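Glyoxalase family protein (Enterococcus faecalis, PDB 2P25) is of undetermined function but belongs to the glyoxalase/bleomycin resistance protein/dioxygenase superfamily, whose fold is built from beta-alpha-beta-beta-beta units. Local coordinates at residues Val9-Ser14 against Gln52-Phe57; Asn41-Asp46 against Ile56-Gln61. All coordinates share one frame; numbering follows the deposited sequence.

Contact 1: residues Val9-Ser14 against Gln52-Phe57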
ATOM      1  N   VAL A   9       1.056   2.133   5.755  1.00 18.84           N
ATOM      2  CA  VAL A   9       0.193   1.646   4.704  1.00 18.40           C
ATOM      3  C   VAL A   9      -1.081   1.189   5.437  1.00 17.78           C
ATOM      4  O   VAL A   9      -0.980   0.618   6.516  1.00 17.81           O
ATOM      5  CB  VAL A   9       0.860   0.473   3.984  1.00 20.42           C
ATOM      6  CG1 VAL A   9      -0.095  -0.228   3.071  1.00 20.77           C
ATOM      7  CG2 VAL A   9       2.058   0.973   3.163  1.00 21.91           C
ATOM      8  N   ALA A  10      -2.254   1.518   4.905  1.00 16.37           N
ATOM      9  CA  ALA A  10      -3.549   1.112   5.525  1.00 16.13           C
ATOM     10  C   ALA A  10      -4.214  -0.021   4.752  1.00 16.51           C
ATOM     11  O   ALA A  10      -4.179  -0.056   3.516  1.00 17.54           O
ATOM     12  CB  ALA A  10      -4.502   2.295   5.579  1.00 17.70           C
ATOM     13  N   ILE A  11      -4.849  -0.930   5.492  1.00 15.20           N
ATOM     14  CA  ILE A  11      -5.478  -2.141   4.921  1.00 15.66           C
ATOM     15  C   ILE A  11      -6.866  -2.242   5.515  1.00 15.21           C
ATOM     16  O   ILE A  11      -7.058  -1.940   6.685  1.00 16.44           O
ATOM     17  CB  ILE A  11      -4.649  -3.410   5.315  1.00 15.44           C
ATOM     18  CG1 ILE A  11      -3.320  -3.420   4.546  1.00 16.17           C
ATOM     19  CG2 ILE A  11      -5.446  -4.727   5.065  1.00 18.06           C
ATOM     20  CD1 ILE A  11      -2.267  -4.357   5.223  1.00 18.73           C
ATOM     21  N   ASN A  12      -7.820  -2.686   4.695  1.00 15.65           N
ATOM     22  CA  ASN A  12      -9.196  -2.996   5.147  1.00 15.09           C
ATOM     23  C   ASN A  12      -9.306  -4.512   5.276  1.00 15.32           C
ATOM     24  O   ASN A  12      -8.986  -5.222   4.323  1.00 15.27           O
ATOM     25  CB  ASN A  12     -10.250  -2.512   4.117  1.00 15.33           C
ATOM     26  CG  ASN A  12     -10.323  -0.997   4.006  1.00 16.82           C
ATOM     27  OD1 ASN A  12      -9.925  -0.287   4.928  1.00 16.53           O
ATOM     28  ND2 ASN A  12     -10.850  -0.489   2.869  1.00 17.72           N
ATOM     29  N   ALA A  13      -9.728  -4.980   6.458  1.00 14.54           N
ATOM     30  CA  ALA A  13      -9.841  -6.400   6.765  1.00 14.87           C
ATOM     31  C   ALA A  13     -11.240  -6.694   7.286  1.00 16.01           C
ATOM     32  O   ALA A  13     -11.926  -5.783   7.810  1.00 15.87           O
ATOM     33  CB  ALA A  13      -8.802  -6.809   7.831  1.00 15.92           C
ATOM     34  N   SER A  14     -11.647  -7.970   7.199  1.00 14.82           N
ATOM     35  CA  SER A  14     -13.047  -8.307   7.548  1.00 15.74           C
ATOM     36  C   SER A  14     -13.253  -8.803   8.973  1.00 15.79           C
ATOM     37  O   SER A  14     -14.336  -8.635   9.542  1.00 17.61           O
ATOM     38  CB  SER A  14     -13.606  -9.382   6.604  1.00 16.00           C
ATOM     39  OG  SER A  14     -12.879 -10.584   6.783  1.00 18.16           O
ATOM     40  N   GLN A  52       8.457   0.244  10.291  1.00 37.06           N
ATOM     41  CA  GLN A  52       7.309   0.089   9.441  1.00 35.92           C
ATOM     42  C   GLN A  52       6.018   0.199  10.272  1.00 34.49           C
ATOM     43  O   GLN A  52       5.958  -0.312  11.386  1.00 34.75           O
ATOM     44  CB  GLN A  52       7.404  -1.280   8.792  1.00 36.09           C
ATOM     45  CG  GLN A  52       6.526  -1.449   7.599  1.00 36.48           C
ATOM     46  CD  GLN A  52       6.279  -2.897   7.295  1.00 37.14           C
ATOM     47  OE1 GLN A  52       7.159  -3.740   7.495  1.00 37.55           O
ATOM     48  NE2 GLN A  52       5.086  -3.202   6.798  1.00 35.38           N
ATOM     49  N   GLU A  53       5.000   0.870   9.740  1.00 32.62           N
ATOM     50  CA  GLU A  53       3.696   0.890  10.409  1.00 29.91           C
ATOM     51  C   GLU A  53       2.579   0.439   9.482  1.00 27.97           C
ATOM     52  O   GLU A  53       2.550   0.782   8.291  1.00 25.08           O
ATOM     53  CB  GLU A  53       3.408   2.270  10.983  1.00 30.89           C
ATOM     54  CG  GLU A  53       2.134   2.366  11.809  1.00 33.53           C
ATOM     55  CD  GLU A  53       2.158   3.555  12.784  1.00 38.68           C
ATOM     56  OE1 GLU A  53       3.261   3.986  13.197  1.00 39.97           O
ATOM     57  OE2 GLU A  53       1.064   4.050  13.135  1.00 41.48           O
ATOM     58  N   LEU A  54       1.671  -0.352  10.036  1.00 25.57           N
ATOM     59  CA  LEU A  54       0.562  -0.879   9.266  1.00 24.78           C
ATOM     60  C   LEU A  54      -0.710  -0.512  10.004  1.00 24.19           C
ATOM     61  O   LEU A  54      -0.825  -0.784  11.198  1.00 24.80           O
ATOM     62  CB  LEU A  54       0.719  -2.401   9.168  1.00 25.57           C
ATOM     63  CG  LEU A  54       0.313  -3.189   7.957  1.00 28.85           C
ATOM     64  CD1 LEU A  54       1.106  -2.733   6.716  1.00 28.09           C
ATOM     65  CD2 LEU A  54       0.551  -4.654   8.288  1.00 26.62           C
ATOM     66  N   GLU A  55      -1.637   0.152   9.328  1.00 21.57           N
ATOM     67  CA  GLU A  55      -2.920   0.541   9.907  1.00 21.52           C
ATOM     68  C   GLU A  55      -4.028  -0.321   9.338  1.00 21.72           C
ATOM     69  O   GLU A  55      -4.250  -0.303   8.130  1.00 21.90           O
ATOM     70  CB  GLU A  55      -3.172   1.975   9.531  1.00 23.25           C
ATOM     71  CG  GLU A  55      -4.308   2.654  10.162  1.00 26.79           C
ATOM     72  CD  GLU A  55      -4.135   4.150  10.033  1.00 29.80           C
ATOM     73  OE1 GLU A  55      -3.313   4.748  10.788  1.00 33.86           O
ATOM     74  OE2 GLU A  55      -4.796   4.713   9.157  1.00 28.34           O
ATOM     75  N   ILE A  56      -4.739  -1.041  10.193  1.00 17.80           N
ATOM     76  CA  ILE A  56      -5.752  -1.969   9.701  1.00 18.32           C
ATOM     77  C   ILE A  56      -7.112  -1.539  10.202  1.00 17.83           C
ATOM     78  O   ILE A  56      -7.295  -1.361  11.418  1.00 18.69           O
ATOM     79  CB  ILE A  56      -5.456  -3.422  10.112  1.00 17.47           C
ATOM     80  CG1 ILE A  56      -3.989  -3.768   9.797  1.00 19.94           C
ATOM     81  CG2 ILE A  56      -6.453  -4.368   9.431  1.00 18.38           C
ATOM     82  CD1 ILE A  56      -3.618  -5.195  10.033  1.00 23.74           C
ATOM     83  N   PHE A  57      -8.045  -1.348   9.281  1.00 17.10           N
ATOM     84  CA  PHE A  57      -9.428  -1.021   9.607  1.00 16.47           C
ATOM     85  C   PHE A  57     -10.214  -2.320   9.459  1.00 16.51           C
ATOM     86  O   PHE A  57     -10.160  -2.935   8.412  1.00 16.51           O
ATOM     87  CB  PHE A  57      -9.971   0.032   8.620  1.00 17.27           C
ATOM     88  CG  PHE A  57      -9.297   1.375   8.764  1.00 18.23           C
ATOM     89  CD1 PHE A  57      -9.878   2.384   9.533  1.00 21.82           C
ATOM     90  CD2 PHE A  57      -8.086   1.616   8.132  1.00 19.97           C
ATOM     91  CE1 PHE A  57      -9.235   3.624   9.671  1.00 21.73           C
ATOM     92  CE2 PHE A  57      -7.432   2.836   8.278  1.00 22.15           C
ATOM     93  CZ  PHE A  57      -8.014   3.844   9.030  1.00 21.50           C
TER
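Phe57 meets the strand Val9-Ala13 along one side of its side chain. Phe57 CB lies 3.7 Å from Asn12 OD1, and with CG set beside the backbone N (chi1 -67°) the ring turns back along the neighbouring strand. CD2 then passes Ile11 O, which sits in the ring plane at its edge, and Phe57 CE2 reaches Ala10 CB at 4.0 Å, again edge-on. The Asn12 amide stands almost perpendicular to the ring, 84° between planes; its OD1 accepts a hydrogen bond from Arg75 of the second subunit, which also makes a cation-pi contact with Phe57. On the sheet face carrying Ile11, Leu54 and Ile56, Ile11 CD1 rests 3.9 Å from Leu54 CG, and Ile56 CG2 packs 3.7 Å from Ala13 CB; Tyr23 and Thr19 of helix 16-26 cover this apolar layer. Five backbone hydrogen bonds join the strands in parallel, from Val9 N to Glu53 O at 3.2 Å, the longest, through Ile11 N to Glu55 O at 2.8 Å, to Ala13 N and Phe57 O. Residues Val9-Asn12 also pair antiparallel with a strand of the second subunit. Parallel pairing within the order 6-13, 52-58, 42-49, 30-37 fits the four-stranded half-sheet of the glyoxalase fold.

Contact 2: residues Asn41-Asp46 against Ile56-Gln61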
ATOM      1  N   ASN A  41     -18.442   1.697  11.456  1.00 39.29           N
ATOM      2  CA  ASN A  41     -18.314   1.265  12.807  1.00 37.46           C
ATOM      3  C   ASN A  41     -17.291   0.135  12.642  1.00 35.65           C
ATOM      4  O   ASN A  41     -17.536  -0.905  12.001  1.00 35.40           O
ATOM      5  CB  ASN A  41     -19.630   0.722  13.340  1.00 38.83           C
ATOM      6  CG  ASN A  41     -20.167  -0.451  12.517  1.00 40.24           C
ATOM      7  OD1 ASN A  41     -19.993  -0.521  11.292  1.00 41.42           O
ATOM      8  ND2 ASN A  41     -20.821  -1.381  13.199  1.00 43.31           N
ATOM      9  N   ASP A  42     -16.106   0.376  13.157  1.00 32.34           N
ATOM     10  CA  ASP A  42     -15.015  -0.513  12.852  1.00 29.04           C
ATOM     11  C   ASP A  42     -14.091  -0.566  14.037  1.00 26.94           C
ATOM     12  O   ASP A  42     -14.385   0.007  15.098  1.00 26.94           O
ATOM     13  CB  ASP A  42     -14.292  -0.089  11.548  1.00 28.74           C
ATOM     14  CG  ASP A  42     -13.719   1.332  11.593  1.00 30.54           C
ATOM     15  OD1 ASP A  42     -13.595   1.915  12.686  1.00 32.41           O
ATOM     16  OD2 ASP A  42     -13.371   1.870  10.515  1.00 31.74           O
ATOM     17  N   ILE A  43     -13.012  -1.306  13.863  1.00 24.00           N
ATOM     18  CA  ILE A  43     -11.894  -1.309  14.776  1.00 22.03           C
ATOM     19  C   ILE A  43     -10.691  -0.809  13.983  1.00 21.95           C
ATOM     20  O   ILE A  43     -10.487  -1.240  12.845  1.00 20.82           O
ATOM     21  CB  ILE A  43     -11.609  -2.723  15.337  1.00 22.52           C
ATOM     22  CG1 ILE A  43     -12.811  -3.220  16.152  1.00 23.61           C
ATOM     23  CG2 ILE A  43     -10.327  -2.718  16.204  1.00 20.90           C
ATOM     24  CD1 ILE A  43     -12.719  -4.651  16.573  1.00 26.89           C
ATOM     25  N   LYS A  44      -9.926   0.119  14.572  1.00 20.71           N
ATOM     26  CA  LYS A  44      -8.694   0.616  13.965  1.00 21.55           C
ATOM     27  C   LYS A  44      -7.512   0.053  14.749  1.00 20.67           C
ATOM     28  O   LYS A  44      -7.319   0.372  15.917  1.00 20.01           O
ATOM     29  CB  LYS A  44      -8.655   2.146  13.961  1.00 21.72           C
ATOM     30  CG  LYS A  44      -7.570   2.752  13.093  1.00 24.15           C
ATOM     31  CD  LYS A  44      -7.703   4.287  13.023  1.00 24.58           C
ATOM     32  CE  LYS A  44      -6.516   4.890  12.291  1.00 32.19           C
ATOM     33  NZ  LYS A  44      -5.258   4.696  13.061  1.00 35.81           N
ATOM     34  N   LEU A  45      -6.740  -0.802  14.098  1.00 19.88           N
ATOM     35  CA  LEU A  45      -5.611  -1.488  14.712  1.00 20.27           C
ATOM     36  C   LEU A  45      -4.334  -1.008  14.043  1.00 21.45           C
ATOM     37  O   LEU A  45      -4.167  -1.218  12.818  1.00 22.14           O
ATOM     38  CB  LEU A  45      -5.817  -3.010  14.540  1.00 20.44           C
ATOM     39  CG  LEU A  45      -4.788  -3.988  15.088  1.00 22.81           C
ATOM     40  CD1 LEU A  45      -4.647  -3.855  16.638  1.00 21.37           C
ATOM     41  CD2 LEU A  45      -5.096  -5.416  14.665  1.00 20.75           C
ATOM     42  N   ASP A  46      -3.486  -0.298  14.796  1.00 20.27           N
ATOM     43  CA  ASP A  46      -2.167   0.149  14.294  1.00 20.67           C
ATOM     44  C   ASP A  46      -1.069  -0.805  14.758  1.00 20.43           C
ATOM     45  O   ASP A  46      -0.941  -1.093  15.942  1.00 19.51           O
ATOM     46  CB  ASP A  46      -1.815   1.571  14.744  1.00 21.39           C
ATOM     47  CG  ASP A  46      -2.751   2.631  14.160  1.00 25.08           C
ATOM     48  OD1 ASP A  46      -2.958   2.635  12.942  1.00 28.47           O
ATOM     49  OD2 ASP A  46      -3.245   3.482  14.918  1.00 29.42           O
ATOM     50  N   ILE A  56      -4.739  -1.041  10.193  1.00 17.80           N
ATOM     51  CA  ILE A  56      -5.752  -1.969   9.701  1.00 18.32           C
ATOM     52  C   ILE A  56      -7.112  -1.539  10.202  1.00 17.83           C
ATOM     53  O   ILE A  56      -7.295  -1.361  11.418  1.00 18.69           O
ATOM     54  CB  ILE A  56      -5.456  -3.422  10.112  1.00 17.47           C
ATOM     55  CG1 ILE A  56      -3.989  -3.768   9.797  1.00 19.94           C
ATOM     56  CG2 ILE A  56      -6.453  -4.368   9.431  1.00 18.38           C
ATOM     57  CD1 ILE A  56      -3.618  -5.195  10.033  1.00 23.74           C
ATOM     58  N   PHE A  57      -8.045  -1.348   9.281  1.00 17.10           N
ATOM     59  CA  PHE A  57      -9.428  -1.021   9.607  1.00 16.47           C
ATOM     60  C   PHE A  57     -10.214  -2.320   9.459  1.00 16.51           C
ATOM     61  O   PHE A  57     -10.160  -2.935   8.412  1.00 16.51           O
ATOM     62  CB  PHE A  57      -9.971   0.032   8.620  1.00 17.27           C
ATOM     63  CG  PHE A  57      -9.297   1.375   8.764  1.00 18.23           C
ATOM     64  CD1 PHE A  57      -9.878   2.384   9.533  1.00 21.82           C
ATOM     65  CD2 PHE A  57      -8.086   1.616   8.132  1.00 19.97           C
ATOM     66  CE1 PHE A  57      -9.235   3.624   9.671  1.00 21.73           C
ATOM     67  CE2 PHE A  57      -7.432   2.836   8.278  1.00 22.15           C
ATOM     68  CZ  PHE A  57      -8.014   3.844   9.030  1.00 21.50           C
ATOM     69  N   ILE A  58     -10.911  -2.741  10.517  1.00 15.13           N
ATOM     70  CA  ILE A  58     -11.563  -4.040  10.530  1.00 16.34           C
ATOM     71  C   ILE A  58     -13.076  -3.850  10.599  1.00 16.83           C
ATOM     72  O   ILE A  58     -13.582  -3.251  11.531  1.00 18.13           O
ATOM     73  CB  ILE A  58     -11.098  -4.901  11.751  1.00 15.60           C
ATOM     74  CG1 ILE A  58      -9.562  -4.994  11.793  1.00 16.14           C
ATOM     75  CG2 ILE A  58     -11.699  -6.317  11.706  1.00 17.97           C
ATOM     76  CD1 ILE A  58      -9.012  -5.479  13.098  1.00 16.69           C
ATOM     77  N   SER A  59     -13.790  -4.411   9.638  1.00 17.68           N
ATOM     78  CA  SER A  59     -15.249  -4.216   9.544  1.00 18.81           C
ATOM     79  C   SER A  59     -15.866  -5.272   8.636  1.00 19.80           C
ATOM     80  O   SER A  59     -15.306  -5.613   7.598  1.00 19.52           O
ATOM     81  CB  SER A  59     -15.569  -2.822   9.002  1.00 19.64           C
ATOM     82  OG  SER A  59     -16.977  -2.617   8.870  1.00 21.49           O
ATOM     83  N   ASP A  60     -17.061  -5.730   8.989  1.00 21.48           N
ATOM     84  CA  ASP A  60     -17.769  -6.635   8.096  1.00 23.24           C
ATOM     85  C   ASP A  60     -18.490  -5.888   6.969  1.00 23.56           C
ATOM     86  O   ASP A  60     -19.184  -6.501   6.173  1.00 25.01           O
ATOM     87  CB  ASP A  60     -18.728  -7.546   8.876  1.00 24.84           C
ATOM     88  CG  ASP A  60     -19.857  -6.785   9.517  1.00 27.00           C
ATOM     89  OD1 ASP A  60     -19.867  -5.542   9.454  1.00 29.30           O
ATOM     90  OD2 ASP A  60     -20.755  -7.446  10.099  1.00 34.41           O
ATOM     91  N   GLN A  61     -18.304  -4.580   6.878  1.00 23.89           N
ATOM     92  CA  GLN A  61     -18.998  -3.793   5.852  1.00 24.68           C
ATOM     93  C   GLN A  61     -18.292  -3.786   4.491  1.00 23.62           C
ATOM     94  O   GLN A  61     -18.907  -3.461   3.445  1.00 22.92           O
ATOM     95  CB  GLN A  61     -19.244  -2.373   6.352  1.00 26.00           C
ATOM     96  CG  GLN A  61     -20.237  -2.365   7.525  1.00 31.56           C
ATOM     97  CD  GLN A  61     -21.641  -2.806   7.102  1.00 36.16           C
ATOM     98  OE1 GLN A  61     -22.064  -3.942   7.359  1.00 38.24           O
ATOM     99  NE2 GLN A  61     -22.352  -1.918   6.418  1.00 39.23           N
TER
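Lys44 lays its aliphatic chain alongside the Phe57 ring, both side chains pointing the same way from neighbouring strands. Lys44 CG lies over one ring face, Lys44 CD comes within 3.7 Å of Phe57 CE1, and CE lies equally near CZ. An extended chain as far as CE, followed by a bend at chi4 (-66°), carries the ammonium beyond the ring to Asp46. Lys44 NZ is 3.1 Å from Asp46 OD1, on the syn lone pair, and 3.0 Å from Asp46 OD2. Glu55 is a second anionic partner of this NZ, and Asp46 OD2 also pairs with Arg33. Asp42 approaches Phe57 at the ring edge, Asp42 OD2 3.7 Å from Phe57 CD1 with the carboxylate inclined 49° to the ring; its salt bridge goes to Arg37.

The aliphatic side chains of Ile43, Leu45, Ile56 and Ile58 lie on the other face of the sheet. Ile43 and Ile58 meet CB to CB, and Leu45 CD2 touches Ile58 CD1 at 4.2 Å, with helix 16-26 reaching this face through Tyr16, Lys20, Thr19 and Tyr23.

Backbone hydrogen bonds run in two reciprocal antiparallel pairs, Ile43 with Ile58 and Leu45 with Ile56; Leu45 N to Ile56 O, 2.8 Å, is almost perfectly straight at 179°. Past the strand, Ser59 OG accepts from Gln61 N at 3.1 Å in an ST turn.

The chemistry is thus split by the sheet: isoleucine and leucine pack toward the helix, while the Lys44 ammonium bridges the Asp46 and Glu55 carboxylates and, with Arg33 on Asp46, probably offsets the closeness of their like charges.

Overall arrangement
Strand 52-58 is common to both contacts: contact 1 joins it in parallel to strand 6-13, contact 2 antiparallel to strand 42-49, and their centres lie 9 Å apart. Ile56 and Phe57 belong to both, so each of these residues is flanked by strands on its two sides. Two polar links join the contacts directly: the Glu55 OE1 to Lys44 NZ salt bridge, 3.0 Å, and a probable hydrogen bond from Ser59 N to Ala13 O at 2.9 Å, prolonging the parallel pairing past Phe57. Both touch the second subunit, contact 1 more extensively, since its outer strand carries the sheet across the interface.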